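Local coordinates for protein glycoside hydrolase family 81 (Clostridium thermocellum, PDB 6FOP) that probably hydrolyses beta-1,3-glucans such as laminarin, as a family 81 glycoside hydrolase of the bacterial cellulosome, at residues Trp232-Thr237 with Thr515-Gly520; Ser239-Thr244 with Gly520-Thr525. All coordinates share one frame; numbering follows the deposited sequence. Where two conformers were deposited one is given.

Contact 1. Residues Trp232-Thr237 with Thr515-Gly520; sequences WSYNET and TIRDLG
The C-terminal end of strand 223-235 meets the first turns of helix 514-534 here, with Tyr234 set against Arg517 and Asp518. The segment axes pass 8.2 Å apart at 98°, nearly perpendicular. The ring of Tyr234 presents its rim to one face of the guanidinium: CE2 lies 3.7 Å above the Arg517 plane, the two planes are 82° apart, and NH2 sits at the ring edge, so this is not a cation-pi stack over the ring. A bend at chi3 (64°) folds Arg517 back along its helix, where NE and NH2 grip Asp518 OD1 side-on at 2.9 and 3.0 Å. The same OD1 is 3.3 Å from Tyr234 CD2.

The strand is an outer member of a three-stranded antiparallel sheet, while the helix lies within the C-terminal domain, an (alpha/alpha)6 barrel in this family. With no direct hydrogen bond across the junction, water does the polar joining. Asp518 OD2 accepts from two waters, one taking the N-H of Tyr234 and the other donating to its O. Trp232 NE1 reaches Thr515 O through a third, while its CZ2 packs 3.8 Å from Leu519 CD1. Glu236 OE1 and Arg517 NH1 stand 4.2 Å apart, too far for a salt bridge, though water links them; NH1 has its salt-bridge partner in Glu509.

Contact 2. Residues Ser239-Thr244 with Gly520-Thr525; sequences STLTTT and GIYLYT
With chi1 at -170°, Leu241 swings its CG away from the backbone N and holds both methyls out over the helix, and chi1 of -51° in Thr243 sets OG1 anti to the carbonyl carbon, where it can meet the Tyr522 ring. Leu241 rests on the helix backbone itself: CG and CD2 are each 3.8 Å from Tyr522 CA, with CD1 scarcely farther away. The two methyls then diverge. CD2 packs against Ile521 CG2 at 4.0 Å, whereas CD1 reaches Tyr522 CD1 at 4.1 Å, near the plane of the ring.

Thr243 approaches the same edge of the tyrosine, its OG1 3.7 Å from CE1, and the two side chains cross at about a right angle. No hydrogen bond spans the two segments, so the join is van der Waals packing between buried residues. Thr525 comes nearest with its methyl, CG2 lying 4.3 Å from Leu241 CB, while its OG1 donates to Ile521 O at 2.7 Å, on the opposite face of that carbonyl from the Thr525 N-H.

Beyond the segments, the Tyr522 ring stacks on Trp232 and meets Phe470, a residue of a calcium site, with the planes steeply inclined. Asn235 is opposed by two residues, Ser239 and Thr240, a G1 beta bulge at the start of the hairpin's second strand; past it, strand 240-244 runs across helix segment 520-525 of the C-terminal domain at 87°, a sheet-on-helix interface between two parts of the fold.

Overall arrangement
From the N terminus the chain runs up strand 223-235, turns, and returns along strand 240-251, so the first halves of both contacts are neighbouring arms of one hairpin. The third strand of that sheet, 295-301, follows, and then the helices of the C-terminal domain as far as helix 514-534, which supplies both second halves. Contact 1 thus closes a loop of 277 residues and contact 2 one of 275; their segments alternate, so the loops cross instead of nesting. They share Gly520 in the chain, and probable hydrogen bonds, Ser233 N to Thr242 O (2.8 Å) and Asn235 N to Thr240 O (2.9 Å), join their strands. Successive turns of a single helix are thereby tied to adjacent strands.

Contact 1. Residues Trp232-Thr237 with Thr515-Gly520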
loop_
_atom_site.group_PDB
_atom_site.type_symbol
_atom_site.label_atom_id
_atom_site.label_comp_id
_atom_site.label_asym_id
_atom_site.label_seq_id
_atom_site.Cartn_x
_atom_site.Cartn_y
_atom_site.Cartn_z
ATOM N N TRP A 232 -1.099 -1.848 -15.482
ATOM C CA TRP A 232 -1.918 -0.641 -15.332
ATOM C C TRP A 232 -1.795 0.273 -16.533
ATOM O O TRP A 232 -0.803 0.227 -17.268
ATOM C CB TRP A 232 -1.561 0.135 -14.058
ATOM C CG TRP A 232 -0.145 0.510 -13.954
ATOM C CD1 TRP A 232 0.456 1.636 -14.480
ATOM C CD2 TRP A 232 0.886 -0.213 -13.285
ATOM N NE1 TRP A 232 1.774 1.638 -14.170
ATOM C CE2 TRP A 232 2.077 0.523 -13.439
ATOM C CE3 TRP A 232 0.917 -1.417 -12.555
ATOM C CZ2 TRP A 232 3.291 0.084 -12.915
ATOM C CZ3 TRP A 232 2.108 -1.825 -12.027
ATOM C CH2 TRP A 232 3.283 -1.083 -12.213
ATOM N N SER A 233 -2.809 1.125 -16.686
ATOM C CA SER A 233 -2.820 2.126 -17.740
ATOM C C SER A 233 -3.553 3.385 -17.293
ATOM O O SER A 233 -4.699 3.293 -16.836
ATOM C CB SER A 233 -3.481 1.537 -18.994
ATOM O OG SER A 233 -3.541 2.516 -20.014
ATOM N N TYR A 234 -2.898 4.537 -17.415
ATOM C CA TYR A 234 -3.520 5.836 -17.207
ATOM C C TYR A 234 -3.975 6.323 -18.570
ATOM O O TYR A 234 -3.161 6.421 -19.508
ATOM C CB TYR A 234 -2.504 6.813 -16.623
ATOM C CG TYR A 234 -2.920 8.271 -16.609
ATOM C CD1 TYR A 234 -4.125 8.689 -16.048
ATOM C CD2 TYR A 234 -2.096 9.241 -17.177
ATOM C CE1 TYR A 234 -4.478 10.047 -16.011
ATOM C CE2 TYR A 234 -2.426 10.581 -17.147
ATOM C CZ TYR A 234 -3.621 10.982 -16.594
ATOM O OH TYR A 234 -3.893 12.346 -16.570
ATOM N N ASN A 235 -5.259 6.631 -18.681
ATOM C CA ASN A 235 -5.831 7.249 -19.872
ATOM C C ASN A 235 -5.995 8.729 -19.626
ATOM O O ASN A 235 -6.892 9.154 -18.910
ATOM C CB ASN A 235 -7.170 6.608 -20.212
ATOM C CG ASN A 235 -7.709 7.080 -21.538
ATOM O OD1 ASN A 235 -7.546 8.242 -21.900
ATOM N ND2 ASN A 235 -8.367 6.196 -22.270
ATOM N N GLU A 236 -5.096 9.506 -20.214
ATOM C CA GLU A 236 -5.072 10.944 -19.954
ATOM C C GLU A 236 -6.319 11.660 -20.452
ATOM O O GLU A 236 -6.785 12.609 -19.812
ATOM C CB GLU A 236 -3.831 11.594 -20.548
ATOM C CG GLU A 236 -3.636 13.057 -20.104
ATOM C CD GLU A 236 -2.402 13.649 -20.701
ATOM O OE1 GLU A 236 -1.629 12.905 -21.337
ATOM O OE2 GLU A 236 -2.194 14.861 -20.576
ATOM N N THR A 237 -6.835 11.224 -21.589
ATOM C CA THR A 237 -8.027 11.792 -22.169
ATOM C C THR A 237 -9.234 11.584 -21.260
ATOM O O THR A 237 -9.976 12.529 -21.000
ATOM C CB THR A 237 -8.279 11.201 -23.570
ATOM O OG1 THR A 237 -7.144 11.491 -24.411
ATOM C CG2 THR A 237 -9.543 11.782 -24.186
ATOM N N THR A 515 6.281 6.866 -18.012
ATOM C CA THR A 515 6.280 5.577 -17.284
ATOM C C THR A 515 6.253 5.827 -15.777
ATOM O O THR A 515 5.468 5.216 -15.037
ATOM C CB THR A 515 7.508 4.730 -17.661
ATOM O OG1 THR A 515 7.477 4.432 -19.056
ATOM C CG2 THR A 515 7.543 3.437 -16.871
ATOM N N ILE A 516 7.132 6.705 -15.301
ATOM C CA ILE A 516 7.185 6.981 -13.871
ATOM C C ILE A 516 5.940 7.734 -13.429
ATOM O O ILE A 516 5.358 7.428 -12.388
ATOM C CB ILE A 516 8.483 7.712 -13.480
ATOM C CG1 ILE A 516 9.690 6.798 -13.729
ATOM C CG2 ILE A 516 8.404 8.174 -12.027
ATOM C CD1 ILE A 516 11.039 7.408 -13.390
ATOM N N ARG A 517 5.496 8.699 -14.225
ATOM C CA ARG A 517 4.271 9.410 -13.872
ATOM C C ARG A 517 3.082 8.450 -13.709
ATOM O O ARG A 517 2.352 8.515 -12.731
ATOM C CB ARG A 517 3.919 10.458 -14.915
ATOM C CG ARG A 517 2.691 11.239 -14.542
ATOM C CD ARG A 517 2.126 11.933 -15.733
ATOM N NE ARG A 517 1.660 10.986 -16.742
ATOM C CZ ARG A 517 1.300 11.331 -17.967
ATOM N NH1 ARG A 517 1.374 12.596 -18.362
ATOM N NH2 ARG A 517 0.886 10.404 -18.823
ATOM N N ASP A 518 2.931 7.540 -14.663
ATOM C CA ASP A 518 1.765 6.663 -14.684
ATOM C C ASP A 518 1.837 5.648 -13.558
ATOM O O ASP A 518 0.799 5.269 -13.016
ATOM C CB ASP A 518 1.652 5.973 -16.039
ATOM C CG ASP A 518 1.278 6.935 -17.177
ATOM O OD1 ASP A 518 1.045 8.143 -16.926
ATOM O OD2 ASP A 518 1.222 6.458 -18.323
ATOM N N LEU A 519 3.052 5.225 -13.198
ATOM C CA LEU A 519 3.295 4.431 -11.985
ATOM C C LEU A 519 2.728 5.170 -10.774
ATOM O O LEU A 519 2.009 4.592 -9.942
ATOM C CB LEU A 519 4.792 4.186 -11.809
ATOM C CG LEU A 519 5.278 3.654 -10.450
ATOM C CD1 LEU A 519 4.827 2.228 -10.204
ATOM C CD2 LEU A 519 6.786 3.790 -10.325
ATOM N N GLY A 520 3.077 6.442 -10.640
ATOM C CA GLY A 520 2.558 7.253 -9.542
ATOM C C GLY A 520 1.046 7.318 -9.520
ATOM O O GLY A 520 0.430 7.229 -8.447
HETATM O O HOH W 1 3.979 2.903 -15.572
HETATM O O HOH W 2 -0.312 4.248 -18.671
HETATM O O HOH W 3 -0.555 7.585 -20.081
HETATM O O HOH W 4 0.750 13.870 -20.731
HETATM O O HOH W 5 -0.278 10.785 -21.490
#

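Contact 2. Residues Ser239-Thr244 with Gly520-Thr525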
loop_
_atom_site.group_PDB
_atom_site.type_symbol
_atom_site.label_atom_id
_atom_site.label_comp_id
_atom_site.label_asym_id
_atom_site.label_seq_id
_atom_site.Cartn_x
_atom_site.Cartn_y
_atom_site.Cartn_z
ATOM N N SER A 239 -9.118 10.539 -17.951
ATOM C CA SER A 239 -8.797 10.686 -16.531
ATOM C C SER A 239 -9.151 9.432 -15.729
ATOM O O SER A 239 -9.707 9.511 -14.647
ATOM C CB SER A 239 -9.444 11.955 -15.932
ATOM O OG SER A 239 -8.768 12.364 -14.751
ATOM N N THR A 240 -8.762 8.279 -16.265
ATOM C CA THR A 240 -9.021 6.985 -15.617
ATOM C C THR A 240 -7.730 6.208 -15.428
ATOM O O THR A 240 -6.754 6.402 -16.148
ATOM C CB THR A 240 -9.976 6.094 -16.421
ATOM O OG1 THR A 240 -9.429 5.881 -17.733
ATOM C CG2 THR A 240 -11.334 6.711 -16.505
ATOM N N LEU A 241 -7.763 5.314 -14.450
ATOM C CA LEU A 241 -6.661 4.405 -14.171
ATOM C C LEU A 241 -7.219 2.984 -14.177
ATOM O O LEU A 241 -8.063 2.645 -13.352
ATOM C CB LEU A 241 -6.028 4.782 -12.836
ATOM C CG LEU A 241 -4.711 4.161 -12.392
ATOM C CD1 LEU A 241 -4.949 2.752 -11.917
ATOM C CD2 LEU A 241 -3.669 4.203 -13.481
ATOM N N THR A 242 -6.773 2.193 -15.151
ATOM C CA THR A 242 -7.189 0.821 -15.330
ATOM C C THR A 242 -6.108 -0.123 -14.842
ATOM O O THR A 242 -4.931 0.064 -15.152
ATOM C CB THR A 242 -7.457 0.563 -16.807
ATOM O OG1 THR A 242 -8.528 1.403 -17.240
ATOM C CG2 THR A 242 -7.853 -0.899 -17.043
ATOM N N THR A 243 -6.513 -1.111 -14.053
ATOM C CA THR A 243 -5.597 -2.172 -13.604
ATOM C C THR A 243 -6.169 -3.522 -14.037
ATOM O O THR A 243 -7.361 -3.773 -13.825
ATOM C CB THR A 243 -5.440 -2.192 -12.078
ATOM O OG1 THR A 243 -5.110 -0.865 -11.626
ATOM C CG2 THR A 243 -4.329 -3.156 -11.653
ATOM N N THR A 244 -5.328 -4.339 -14.667
ATOM C CA THR A 244 -5.673 -5.711 -15.042
ATOM C C THR A 244 -4.943 -6.660 -14.094
ATOM O O THR A 244 -3.769 -6.461 -13.806
ATOM C CB THR A 244 -5.344 -5.949 -16.533
ATOM O OG1 THR A 244 -6.087 -4.997 -17.306
ATOM C CG2 THR A 244 -5.759 -7.331 -17.013
ATOM N N GLY A 520 3.077 6.442 -10.640
ATOM C CA GLY A 520 2.558 7.253 -9.542
ATOM C C GLY A 520 1.046 7.318 -9.520
ATOM O O GLY A 520 0.430 7.229 -8.447
ATOM N N ILE A 521 0.439 7.522 -10.687
ATOM C CA ILE A 521 -1.008 7.605 -10.794
ATOM C C ILE A 521 -1.639 6.291 -10.368
ATOM O O ILE A 521 -2.638 6.272 -9.646
ATOM C CB ILE A 521 -1.458 8.102 -12.177
ATOM C CG1 ILE A 521 -0.973 9.543 -12.373
ATOM C CG2 ILE A 521 -2.969 7.978 -12.347
ATOM C CD1 ILE A 521 -1.180 10.092 -13.762
ATOM N N TYR A 522 -1.063 5.188 -10.819
ATOM C CA TYR A 522 -1.501 3.846 -10.400
ATOM C C TYR A 522 -1.479 3.678 -8.880
ATOM O O TYR A 522 -2.476 3.287 -8.230
ATOM C CB TYR A 522 -0.634 2.786 -11.109
ATOM C CG TYR A 522 -0.630 1.396 -10.471
ATOM C CD1 TYR A 522 -1.755 0.581 -10.536
ATOM C CD2 TYR A 522 0.467 0.930 -9.767
ATOM C CE1 TYR A 522 -1.772 -0.679 -9.950
ATOM C CE2 TYR A 522 0.437 -0.321 -9.160
ATOM C CZ TYR A 522 -0.668 -1.109 -9.260
ATOM O OH TYR A 522 -0.677 -2.344 -8.650
ATOM N N LEU A 523 -0.322 3.971 -8.290
ATOM C CA LEU A 523 -0.174 3.819 -6.835
ATOM C C LEU A 523 -1.097 4.724 -6.054
ATOM O O LEU A 523 -1.766 4.296 -5.113
ATOM C CB LEU A 523 1.282 4.030 -6.427
ATOM C CG LEU A 523 2.292 3.050 -7.032
ATOM C CD1 LEU A 523 3.721 3.551 -6.841
ATOM C CD2 LEU A 523 2.132 1.663 -6.396
ATOM N N TYR A 524 -1.074 6.002 -6.409
ATOM C CA TYR A 524 -1.862 7.006 -5.723
ATOM C C TYR A 524 -3.347 6.708 -5.783
ATOM O O TYR A 524 -4.044 6.680 -4.759
ATOM C CB TYR A 524 -1.569 8.377 -6.363
ATOM C CG TYR A 524 -2.416 9.515 -5.837
ATOM C CD1 TYR A 524 -2.079 10.206 -4.678
ATOM C CD2 TYR A 524 -3.580 9.880 -6.488
ATOM C CE1 TYR A 524 -2.888 11.238 -4.205
ATOM C CE2 TYR A 524 -4.369 10.923 -6.028
ATOM C CZ TYR A 524 -4.026 11.593 -4.886
ATOM O OH TYR A 524 -4.825 12.611 -4.444
ATOM N N THR A 525 -3.858 6.495 -6.989
ATOM C CA THR A 525 -5.281 6.291 -7.173
ATOM C C THR A 525 -5.754 5.041 -6.441
ATOM O O THR A 525 -6.787 5.037 -5.776
ATOM C CB THR A 525 -5.596 6.241 -8.676
ATOM O OG1 THR A 525 -5.100 7.446 -9.319
ATOM C CG2 THR A 525 -7.076 6.142 -8.914
#